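Side-chain contacts in putative uncharacterized protein (Emericella nidulans, PDB 3PGB), which is a copper amine oxidase containing copper and a topaquinone cofactor, and probably oxidises primary amines to aldehydes: residues R178-D183 with G232-W237; E185-E190 with S270-L275; R337-A342 with Y346-D351. All coordinates share one frame; numbering follows the deposited sequence.

Contact 1: R178-D183 with G232-W237; sequences RNVEPD and GRIIRW
Ile-234 pushes its CD1 methyl against Val-180 and over one face of the Arg-178 guanidinium, joining the loop that follows strand 176-178 to the approach to strand 235-242. CG1 of Ile-234 lies beside its backbone N (chi1 -74°), which sends the branch toward the loop. There CD1 is modelled 3.2 Å from Val-180 CG2, closer than methyl groups normally allow, and the exact spacing is doubtful. The same methyl is 4.1 Å from Arg-178 NH1, and Val-180 CG2 lies on that guanidinium face too. An arginine suits this place because its flat face accepts methyl groups while its N-H groups bond at the rim: NE to Gln-665 O and NH2 to Gln-229 OE1.

Farther along, on the strand, Arg-236 bends at chi2 and reaches Glu-181, with NH2 3.5 Å from OE2, a long salt bridge. The carboxylate and guanidinium planes stand 85° apart, so side-by-side pairing is lacking. The stronger salt bridge of Arg-236 runs from NH1 to Asp-238 OD1. An Asx turn, Asn-179 OD1 accepting from Glu-181 N, shapes the loop. Apolar packing of Ile-234 against Val-180 and the arginine face is thus paired with a long, mainly electrostatic link.

Contact 2: E185-E190 with S270-L275; sequences ETVYSE and SQWKLL
Trp-272 reaches from the start of strand 273-279 to Val-187 and Thr-186 in the first turn of helix 186-198, part of an alpha+beta unit in which that helix packs on an antiparallel sheet. CB of Trp-272 already points toward the helix. From it, CG turns to lie opposite the carbonyl carbon and beside the backbone N (chi1 -60°), carrying the indole across the gap between the two backbones, whose nearest CA atoms, those of Val-187 and Trp-272, are 9.8 Å apart. The large, flat indole lets Trp-272 bridge this gap while its apolar benzene half meets the valine.

On the pyrrole side of the ring, NE1 donates to Gly-266 O, so the polar atom of this buried indole is satisfied and helps to fix the ring's rotation. The benzene side does the touching. CZ3 comes 4.0 Å from Val-187 CA, and Thr-186 O lies at the ring edge, near its plane, 4.3 Å from CZ3. That carbonyl is already engaged in the helix, accepting from Glu-190 N. Trp-191, one turn along the helix, adds an edge-to-face ring contact.

Val-187 suits its place as a compact, branched residue: CG2 meets the ring obliquely, while the side chain also touches Leu-192 and Arg-236. The side chains of Val-187 and Trp-272 cross at about a right angle. Thr-186 serves two purposes, giving OG1 to Glu-99 OE2 and turning its methyl to the indole; its side chain also touches Pro-269. At the far tip of the ring, CH2 lies 3.9 Å from Val-187 CG2 and, in a looser approach, 4.4 Å from Thr-186 CG2.

Contact 3: R337-A342 with Y346-D351; sequences RYSVDA and YVTWMD
Ser-339 pairs with Thr-348, and Asp-341 with Tyr-346, in an antiparallel beta hairpin of the enzyme domain, flanked by strands 58-59 and 352-359. Each of these hydrogen-bonded pairs exchanges two backbone bonds. Thr-348 O receives Ser-339 N in its carbonyl plane, at 2.9 Å and 166°, and Asp-341 N reaches Tyr-346 O at 2.8 Å. An aspartate suits the turn: OD2 accepts from Ala-62 N and OD1 from Arg-344 N in the connecting loop.

Apolar contact on the face carrying Val-340 and Val-347 is slight: their CG2 atoms are 4.3 Å apart in the non-hydrogen-bonded pair, where beta-branched residues suit extended strands.

Met-350 packs between a guanidinium and an indole at the open end. Its chi1 (-54°) puts CG beside the backbone N and over the Trp-349 ring; the bend at chi2 sends CE over the centre of the Arg-337 guanidinium, 3.7 Å from CZ. Glu-449 OE2 binds both Arg-337 NH2 and Trp-349 NE1, and Asp-323 of the second subunit also pairs with Arg-337.

Water completes the set. One molecule binds Thr-348 OG1 and, weakly, Ser-339 OG; another donates to Arg-337 O and accepts from Met-350 N, each at 2.9 Å.

Overall arrangement
Contacts 1 and 2 are neighbours, with centres about 11 Å apart, whereas contact 3 lies on the opposite side of the chain's centre, about 47 Å and about 55 Å from their centres. The first two share the antiparallel sheet containing strands 235-242 and 273-279, and their segments interleave along the chain: 178-183, 185-190, 232-237, 270-275. They meet directly where Arg-236 NE packs on Val-187 CG1 (3.8 Å). Together they tie one continuous run, from loop into helix 186-198, to two strands of that sheet separated by strand 255-263. Contact 3 follows later as a separate hairpin in the enzyme domain, with no direct touch to this cluster, though both regions reach the second subunit.

Contact 1: R178-D183 with G232-W237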
loop_
_atom_site.group_PDB
_atom_site.type_symbol
_atom_site.label_atom_id
_atom_site.label_comp_id
_atom_site.label_asym_id
_atom_site.label_seq_id
_atom_site.Cartn_x
_atom_site.Cartn_y
_atom_site.Cartn_z
ATOM N N ARG A 178 -0.731 -39.696 10.813
ATOM C CA ARG A 178 0.275 -40.520 10.161
ATOM C C ARG A 178 1.469 -39.684 9.724
ATOM O O ARG A 178 1.355 -38.469 9.533
ATOM C CB ARG A 178 -0.314 -41.249 8.952
ATOM C CG ARG A 178 -0.719 -40.347 7.806
ATOM C CD ARG A 178 -1.214 -41.167 6.651
ATOM N NE ARG A 178 -1.667 -40.340 5.541
ATOM C CZ ARG A 178 -2.164 -40.820 4.403
ATOM N NH1 ARG A 178 -2.277 -42.133 4.212
ATOM N NH2 ARG A 178 -2.551 -39.988 3.450
ATOM N N ASN A 179 2.613 -40.343 9.580
ATOM C CA ASN A 179 3.801 -39.729 9.014
ATOM C C ASN A 179 3.947 -40.265 7.596
ATOM O O ASN A 179 4.302 -41.430 7.392
ATOM C CB ASN A 179 5.028 -40.059 9.873
ATOM C CG ASN A 179 6.310 -39.412 9.358
ATOM O OD1 ASN A 179 6.373 -38.924 8.229
ATOM N ND2 ASN A 179 7.337 -39.414 10.191
ATOM N N VAL A 180 3.656 -39.413 6.617
ATOM C CA VAL A 180 3.567 -39.837 5.218
ATOM C C VAL A 180 4.935 -39.879 4.516
ATOM O O VAL A 180 5.035 -40.376 3.392
ATOM C CB VAL A 180 2.566 -38.931 4.428
ATOM C CG1 VAL A 180 3.264 -37.699 3.842
ATOM C CG2 VAL A 180 1.887 -39.725 3.336
ATOM N N GLU A 181 5.975 -39.365 5.179
ATOM C CA GLU A 181 7.344 -39.425 4.658
ATOM C C GLU A 181 8.327 -39.977 5.694
ATOM O O GLU A 181 9.242 -39.274 6.119
ATOM C CB GLU A 181 7.797 -38.038 4.189
ATOM C CG GLU A 181 6.915 -37.454 3.086
ATOM C CD GLU A 181 7.608 -36.368 2.276
ATOM O OE1 GLU A 181 7.098 -35.227 2.262
ATOM O OE2 GLU A 181 8.657 -36.661 1.652
ATOM N N PRO A 182 8.149 -41.248 6.092
ATOM C CA PRO A 182 8.994 -41.847 7.120
ATOM C C PRO A 182 10.319 -42.399 6.610
ATOM O O PRO A 182 11.190 -42.721 7.419
ATOM C CB PRO A 182 8.136 -42.999 7.633
ATOM C CG PRO A 182 7.373 -43.435 6.443
ATOM C CD PRO A 182 7.151 -42.210 5.590
ATOM N N ASP A 183 10.470 -42.515 5.293
ATOM C CA ASP A 183 11.640 -43.175 4.705
ATOM C C ASP A 183 12.454 -42.228 3.826
ATOM O O ASP A 183 12.836 -42.577 2.715
ATOM C CB ASP A 183 11.187 -44.389 3.891
ATOM C CG ASP A 183 10.432 -45.397 4.727
ATOM O OD1 ASP A 183 11.047 -46.016 5.619
ATOM O OD2 ASP A 183 9.217 -45.570 4.490
ATOM N N GLY A 232 -5.966 -44.416 0.093
ATOM C CA GLY A 232 -5.024 -45.271 0.829
ATOM C C GLY A 232 -3.595 -45.273 0.302
ATOM O O GLY A 232 -2.649 -45.505 1.062
ATOM N N ARG A 233 -3.433 -45.017 -0.994
ATOM C CA ARG A 233 -2.117 -45.014 -1.629
ATOM C C ARG A 233 -1.377 -43.704 -1.362
ATOM O O ARG A 233 -1.999 -42.661 -1.137
ATOM C CB ARG A 233 -2.254 -45.252 -3.142
ATOM N N ILE A 234 -0.049 -43.773 -1.370
ATOM C CA ILE A 234 0.795 -42.589 -1.256
ATOM C C ILE A 234 1.676 -42.511 -2.493
ATOM O O ILE A 234 2.520 -43.383 -2.709
ATOM C CB ILE A 234 1.658 -42.632 0.015
ATOM C CG1 ILE A 234 0.786 -42.354 1.249
ATOM C CG2 ILE A 234 2.786 -41.609 -0.066
ATOM C CD1 ILE A 234 1.403 -42.832 2.554
ATOM N N ILE A 235 1.476 -41.468 -3.301
ATOM C CA ILE A 235 2.109 -41.373 -4.619
ATOM C C ILE A 235 3.002 -40.138 -4.744
ATOM O O ILE A 235 2.667 -39.060 -4.258
ATOM C CB ILE A 235 1.041 -41.387 -5.757
ATOM C CG1 ILE A 235 0.472 -42.803 -5.934
ATOM C CG2 ILE A 235 1.627 -40.901 -7.070
ATOM C CD1 ILE A 235 -0.597 -42.919 -7.016
ATOM N N ARG A 236 4.134 -40.329 -5.415
ATOM C CA ARG A 236 5.142 -39.304 -5.634
ATOM C C ARG A 236 5.190 -38.928 -7.108
ATOM O O ARG A 236 4.996 -39.777 -7.970
ATOM C CB ARG A 236 6.530 -39.848 -5.287
ATOM C CG ARG A 236 7.019 -39.641 -3.864
ATOM C CD ARG A 236 8.514 -39.378 -3.885
ATOM N NE ARG A 236 9.038 -39.067 -2.564
ATOM C CZ ARG A 236 10.070 -38.258 -2.322
ATOM N NH1 ARG A 236 10.718 -37.640 -3.311
ATOM N NH2 ARG A 236 10.450 -38.051 -1.065
ATOM N N TRP A 237 5.463 -37.656 -7.380
ATOM C CA TRP A 237 5.891 -37.186 -8.694
ATOM C C TRP A 237 7.195 -36.431 -8.470
ATOM O O TRP A 237 7.221 -35.458 -7.714
ATOM C CB TRP A 237 4.860 -36.234 -9.300
ATOM C CG TRP A 237 3.861 -36.866 -10.231
ATOM C CD1 TRP A 237 2.534 -37.075 -9.993
ATOM C CD2 TRP A 237 4.107 -37.331 -11.563
ATOM N NE1 TRP A 237 1.943 -37.648 -11.085
ATOM C CE2 TRP A 237 2.882 -37.817 -12.065
ATOM C CE3 TRP A 237 5.245 -37.392 -12.378
ATOM C CZ2 TRP A 237 2.762 -38.360 -13.346
ATOM C CZ3 TRP A 237 5.125 -37.936 -13.652
ATOM C CH2 TRP A 237 3.891 -38.410 -14.122
#

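Contact 2: E185-E190 with S270-L275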
loop_
_atom_site.group_PDB
_atom_site.type_symbol
_atom_site.label_atom_id
_atom_site.label_comp_id
_atom_site.label_asym_id
_atom_site.label_seq_id
_atom_site.Cartn_x
_atom_site.Cartn_y
_atom_site.Cartn_z
ATOM N N GLU A 185 15.516 -41.271 3.599
ATOM C CA GLU A 185 16.753 -41.810 3.023
ATOM C C GLU A 185 16.465 -42.992 2.094
ATOM O O GLU A 185 16.895 -42.981 0.944
ATOM C CB GLU A 185 17.742 -42.224 4.122
ATOM N N THR A 186 15.736 -43.995 2.578
ATOM C CA THR A 186 15.458 -45.201 1.777
ATOM C C THR A 186 14.798 -44.889 0.429
ATOM O O THR A 186 15.104 -45.530 -0.575
ATOM C CB THR A 186 14.575 -46.230 2.530
ATOM O OG1 THR A 186 15.119 -46.481 3.831
ATOM C CG2 THR A 186 14.505 -47.542 1.759
ATOM N N VAL A 187 13.914 -43.896 0.406
ATOM C CA VAL A 187 13.261 -43.459 -0.837
ATOM C C VAL A 187 14.269 -43.048 -1.912
ATOM O O VAL A 187 13.949 -43.064 -3.097
ATOM C CB VAL A 187 12.272 -42.293 -0.582
ATOM C CG1 VAL A 187 11.669 -41.787 -1.880
ATOM C CG2 VAL A 187 11.163 -42.745 0.358
ATOM N N TYR A 188 15.482 -42.688 -1.504
ATOM C CA TYR A 188 16.535 -42.355 -2.458
ATOM C C TYR A 188 17.423 -43.551 -2.794
ATOM O O TYR A 188 17.516 -43.943 -3.957
ATOM C CB TYR A 188 17.374 -41.169 -1.962
ATOM C CG TYR A 188 16.686 -39.839 -2.188
ATOM C CD1 TYR A 188 16.858 -39.143 -3.373
ATOM C CD2 TYR A 188 15.845 -39.296 -1.226
ATOM C CE1 TYR A 188 16.220 -37.935 -3.592
ATOM C CE2 TYR A 188 15.206 -38.085 -1.430
ATOM C CZ TYR A 188 15.394 -37.409 -2.616
ATOM O OH TYR A 188 14.764 -36.210 -2.829
ATOM N N SER A 189 18.063 -44.132 -1.784
ATOM C CA SER A 189 19.061 -45.179 -2.011
ATOM C C SER A 189 18.471 -46.475 -2.583
ATOM O O SER A 189 19.134 -47.175 -3.350
ATOM C CB SER A 189 19.824 -45.477 -0.719
ATOM O OG SER A 189 18.932 -45.831 0.319
ATOM N N GLU A 190 17.229 -46.780 -2.216
ATOM C CA GLU A 190 16.587 -48.035 -2.622
ATOM C C GLU A 190 15.551 -47.850 -3.724
ATOM O O GLU A 190 14.929 -48.825 -4.157
ATOM C CB GLU A 190 15.933 -48.708 -1.407
ATOM C CG GLU A 190 16.916 -49.095 -0.306
ATOM C CD GLU A 190 18.023 -50.014 -0.808
ATOM O OE1 GLU A 190 17.715 -50.990 -1.528
ATOM O OE2 GLU A 190 19.201 -49.751 -0.496
ATOM N N SER A 270 10.349 -53.057 -1.979
ATOM C CA SER A 270 10.101 -54.111 -2.971
ATOM C C SER A 270 8.628 -54.147 -3.408
ATOM O O SER A 270 8.293 -54.811 -4.386
ATOM C CB SER A 270 10.562 -55.492 -2.454
ATOM O OG SER A 270 9.599 -56.091 -1.600
ATOM N N GLN A 271 7.762 -53.434 -2.685
ATOM C CA GLN A 271 6.344 -53.294 -3.043
ATOM C C GLN A 271 6.024 -51.955 -3.731
ATOM O O GLN A 271 4.880 -51.722 -4.121
ATOM C CB GLN A 271 5.458 -53.445 -1.791
ATOM C CG GLN A 271 5.612 -54.776 -1.042
ATOM C CD GLN A 271 5.146 -55.971 -1.861
ATOM O OE1 GLN A 271 5.930 -56.871 -2.175
ATOM N NE2 GLN A 271 3.867 -55.972 -2.230
ATOM N N TRP A 272 7.013 -51.069 -3.868
ATOM C CA TRP A 272 6.796 -49.791 -4.563
ATOM C C TRP A 272 6.839 -50.007 -6.069
ATOM O O TRP A 272 7.581 -50.863 -6.556
ATOM C CB TRP A 272 7.847 -48.744 -4.179
ATOM C CG TRP A 272 7.897 -48.389 -2.724
ATOM C CD1 TRP A 272 6.920 -48.583 -1.791
ATOM C CD2 TRP A 272 8.976 -47.738 -2.045
ATOM N NE1 TRP A 272 7.335 -48.113 -0.569
ATOM C CE2 TRP A 272 8.594 -47.591 -0.698
ATOM C CE3 TRP A 272 10.236 -47.281 -2.442
ATOM C CZ2 TRP A 272 9.426 -46.998 0.254
ATOM C CZ3 TRP A 272 11.063 -46.692 -1.492
ATOM C CH2 TRP A 272 10.654 -46.559 -0.162
ATOM N N LYS A 273 6.056 -49.217 -6.798
ATOM C CA LYS A 273 5.898 -49.378 -8.244
ATOM C C LYS A 273 6.176 -48.074 -8.996
ATOM O O LYS A 273 5.938 -46.981 -8.482
ATOM C CB LYS A 273 4.486 -49.876 -8.561
ATOM N N LEU A 274 6.693 -48.211 -10.213
ATOM C CA LEU A 274 7.031 -47.079 -11.067
ATOM C C LEU A 274 5.845 -46.856 -11.988
ATOM O O LEU A 274 5.649 -47.605 -12.947
ATOM C CB LEU A 274 8.312 -47.384 -11.862
ATOM C CG LEU A 274 8.923 -46.269 -12.726
ATOM C CD1 LEU A 274 10.408 -46.513 -12.942
ATOM C CD2 LEU A 274 8.207 -46.112 -14.068
ATOM N N LEU A 275 5.039 -45.843 -11.686
ATOM C CA LEU A 275 3.774 -45.643 -12.395
ATOM C C LEU A 275 3.956 -44.998 -13.768
ATOM O O LEU A 275 3.087 -45.130 -14.635
ATOM C CB LEU A 275 2.799 -44.821 -11.547
ATOM C CG LEU A 275 2.291 -45.486 -10.259
ATOM C CD1 LEU A 275 1.298 -44.579 -9.561
ATOM C CD2 LEU A 275 1.652 -46.844 -10.529
#

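Contact 3: R337-A342 with Y346-D351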
loop_
_atom_site.group_PDB
_atom_site.type_symbol
_atom_site.label_atom_id
_atom_site.label_comp_id
_atom_site.label_asym_id
_atom_site.label_seq_id
_atom_site.Cartn_x
_atom_site.Cartn_y
_atom_site.Cartn_z
ATOM N N ARG A 337 13.297 5.458 21.669
ATOM C CA ARG A 337 12.214 6.089 22.444
ATOM C C ARG A 337 11.108 5.098 22.826
ATOM O O ARG A 337 9.923 5.399 22.733
ATOM C CB ARG A 337 11.622 7.265 21.673
ATOM C CG ARG A 337 12.615 8.386 21.387
ATOM C CD ARG A 337 11.901 9.604 20.809
ATOM N NE ARG A 337 10.986 9.202 19.745
ATOM C CZ ARG A 337 9.910 9.875 19.353
ATOM N NH1 ARG A 337 9.567 11.029 19.909
ATOM N NH2 ARG A 337 9.165 9.373 18.380
ATOM N N TYR A 338 11.515 3.919 23.273
ATOM C CA TYR A 338 10.587 2.893 23.735
ATOM C C TYR A 338 11.178 2.173 24.946
ATOM O O TYR A 338 12.299 2.474 25.373
ATOM C CB TYR A 338 10.251 1.918 22.605
ATOM C CG TYR A 338 11.441 1.324 21.894
ATOM C CD1 TYR A 338 12.033 1.981 20.822
ATOM C CD2 TYR A 338 11.958 0.089 22.273
ATOM C CE1 TYR A 338 13.118 1.425 20.152
ATOM C CE2 TYR A 338 13.047 -0.470 21.615
ATOM C CZ TYR A 338 13.618 0.205 20.558
ATOM O OH TYR A 338 14.687 -0.341 19.904
ATOM N N SER A 339 10.412 1.244 25.507
ATOM C CA SER A 339 10.813 0.532 26.715
ATOM C C SER A 339 10.660 -0.965 26.524
ATOM O O SER A 339 9.739 -1.418 25.862
ATOM C CB SER A 339 9.960 1.004 27.885
ATOM O OG SER A 339 9.907 2.424 27.914
ATOM N N VAL A 340 11.570 -1.728 27.114
ATOM C CA VAL A 340 11.609 -3.172 26.932
ATOM C C VAL A 340 11.923 -3.897 28.240
ATOM O O VAL A 340 12.771 -3.449 29.021
ATOM C CB VAL A 340 12.681 -3.565 25.902
ATOM C CG1 VAL A 340 12.943 -5.069 25.937
ATOM C CG2 VAL A 340 12.270 -3.125 24.503
ATOM N N ASP A 341 11.211 -4.998 28.473
ATOM C CA ASP A 341 11.595 -5.997 29.458
ATOM C C ASP A 341 12.200 -7.148 28.662
ATOM O O ASP A 341 11.493 -7.890 27.984
ATOM C CB ASP A 341 10.374 -6.461 30.264
ATOM C CG ASP A 341 10.733 -7.399 31.417
ATOM O OD1 ASP A 341 11.805 -8.057 31.371
ATOM O OD2 ASP A 341 9.914 -7.496 32.368
ATOM N N ALA A 342 13.519 -7.272 28.728
ATOM C CA ALA A 342 14.232 -8.294 27.966
ATOM C C ALA A 342 13.930 -9.709 28.467
ATOM O O ALA A 342 13.871 -10.646 27.677
ATOM C CB ALA A 342 15.734 -8.029 28.004
ATOM N N TYR A 346 8.784 -8.026 26.608
ATOM C CA TYR A 346 7.642 -7.133 26.686
ATOM C C TYR A 346 8.094 -5.766 26.197
ATOM O O TYR A 346 9.206 -5.349 26.491
ATOM C CB TYR A 346 7.159 -7.075 28.139
ATOM C CG TYR A 346 6.084 -6.063 28.440
ATOM C CD1 TYR A 346 4.780 -6.264 28.015
ATOM C CD2 TYR A 346 6.368 -4.913 29.179
ATOM C CE1 TYR A 346 3.779 -5.339 28.301
ATOM C CE2 TYR A 346 5.375 -3.983 29.476
ATOM C CZ TYR A 346 4.083 -4.204 29.030
ATOM O OH TYR A 346 3.088 -3.300 29.313
ATOM N N VAL A 347 7.228 -5.081 25.455
ATOM C CA VAL A 347 7.579 -3.829 24.802
ATOM C C VAL A 347 6.509 -2.785 25.074
ATOM O O VAL A 347 5.321 -3.099 25.039
ATOM C CB VAL A 347 7.678 -4.032 23.277
ATOM C CG1 VAL A 347 7.969 -2.709 22.559
ATOM C CG2 VAL A 347 8.735 -5.082 22.951
ATOM N N THR A 348 6.927 -1.549 25.345
ATOM C CA THR A 348 6.003 -0.413 25.317
ATOM C C THR A 348 6.562 0.694 24.432
ATOM O O THR A 348 7.751 0.998 24.483
ATOM C CB THR A 348 5.666 0.158 26.729
ATOM O OG1 THR A 348 6.696 1.052 27.168
ATOM C CG2 THR A 348 5.477 -0.961 27.754
ATOM N N TRP A 349 5.692 1.275 23.612
ATOM C CA TRP A 349 6.037 2.408 22.764
ATOM C C TRP A 349 4.885 3.411 22.806
ATOM O O TRP A 349 3.777 3.114 22.367
ATOM C CB TRP A 349 6.314 1.947 21.324
ATOM C CG TRP A 349 6.465 3.077 20.323
ATOM C CD1 TRP A 349 7.567 3.846 20.118
ATOM C CD2 TRP A 349 5.471 3.550 19.403
ATOM N NE1 TRP A 349 7.326 4.771 19.127
ATOM C CE2 TRP A 349 6.046 4.607 18.672
ATOM C CE3 TRP A 349 4.151 3.178 19.125
ATOM C CZ2 TRP A 349 5.347 5.300 17.687
ATOM C CZ3 TRP A 349 3.457 3.869 18.145
ATOM C CH2 TRP A 349 4.058 4.917 17.434
ATOM N N MET A 350 5.154 4.591 23.361
ATOM C CA MET A 350 4.166 5.661 23.436
ATOM C C MET A 350 2.905 5.125 24.132
ATOM O O MET A 350 2.976 4.712 25.289
ATOM C CB MET A 350 3.885 6.205 22.025
ATOM C CG MET A 350 5.138 6.640 21.278
ATOM S SD MET A 350 5.821 8.165 21.949
ATOM C CE MET A 350 7.544 8.001 21.472
ATOM N N ASP A 351 1.775 5.094 23.428
ATOM C CA ASP A 351 0.516 4.599 23.986
ATOM C C ASP A 351 0.296 3.092 23.823
ATOM O O ASP A 351 -0.725 2.580 24.280
ATOM C CB ASP A 351 -0.656 5.329 23.331
ATOM C CG ASP A 351 -0.699 6.802 23.678
ATOM O OD1 ASP A 351 -1.560 7.506 23.128
ATOM O OD2 ASP A 351 0.109 7.258 24.505
HETATM O O HOH W 1 7.634 5.677 24.441
HETATM O O HOH W 2 7.288 1.895 29.749
#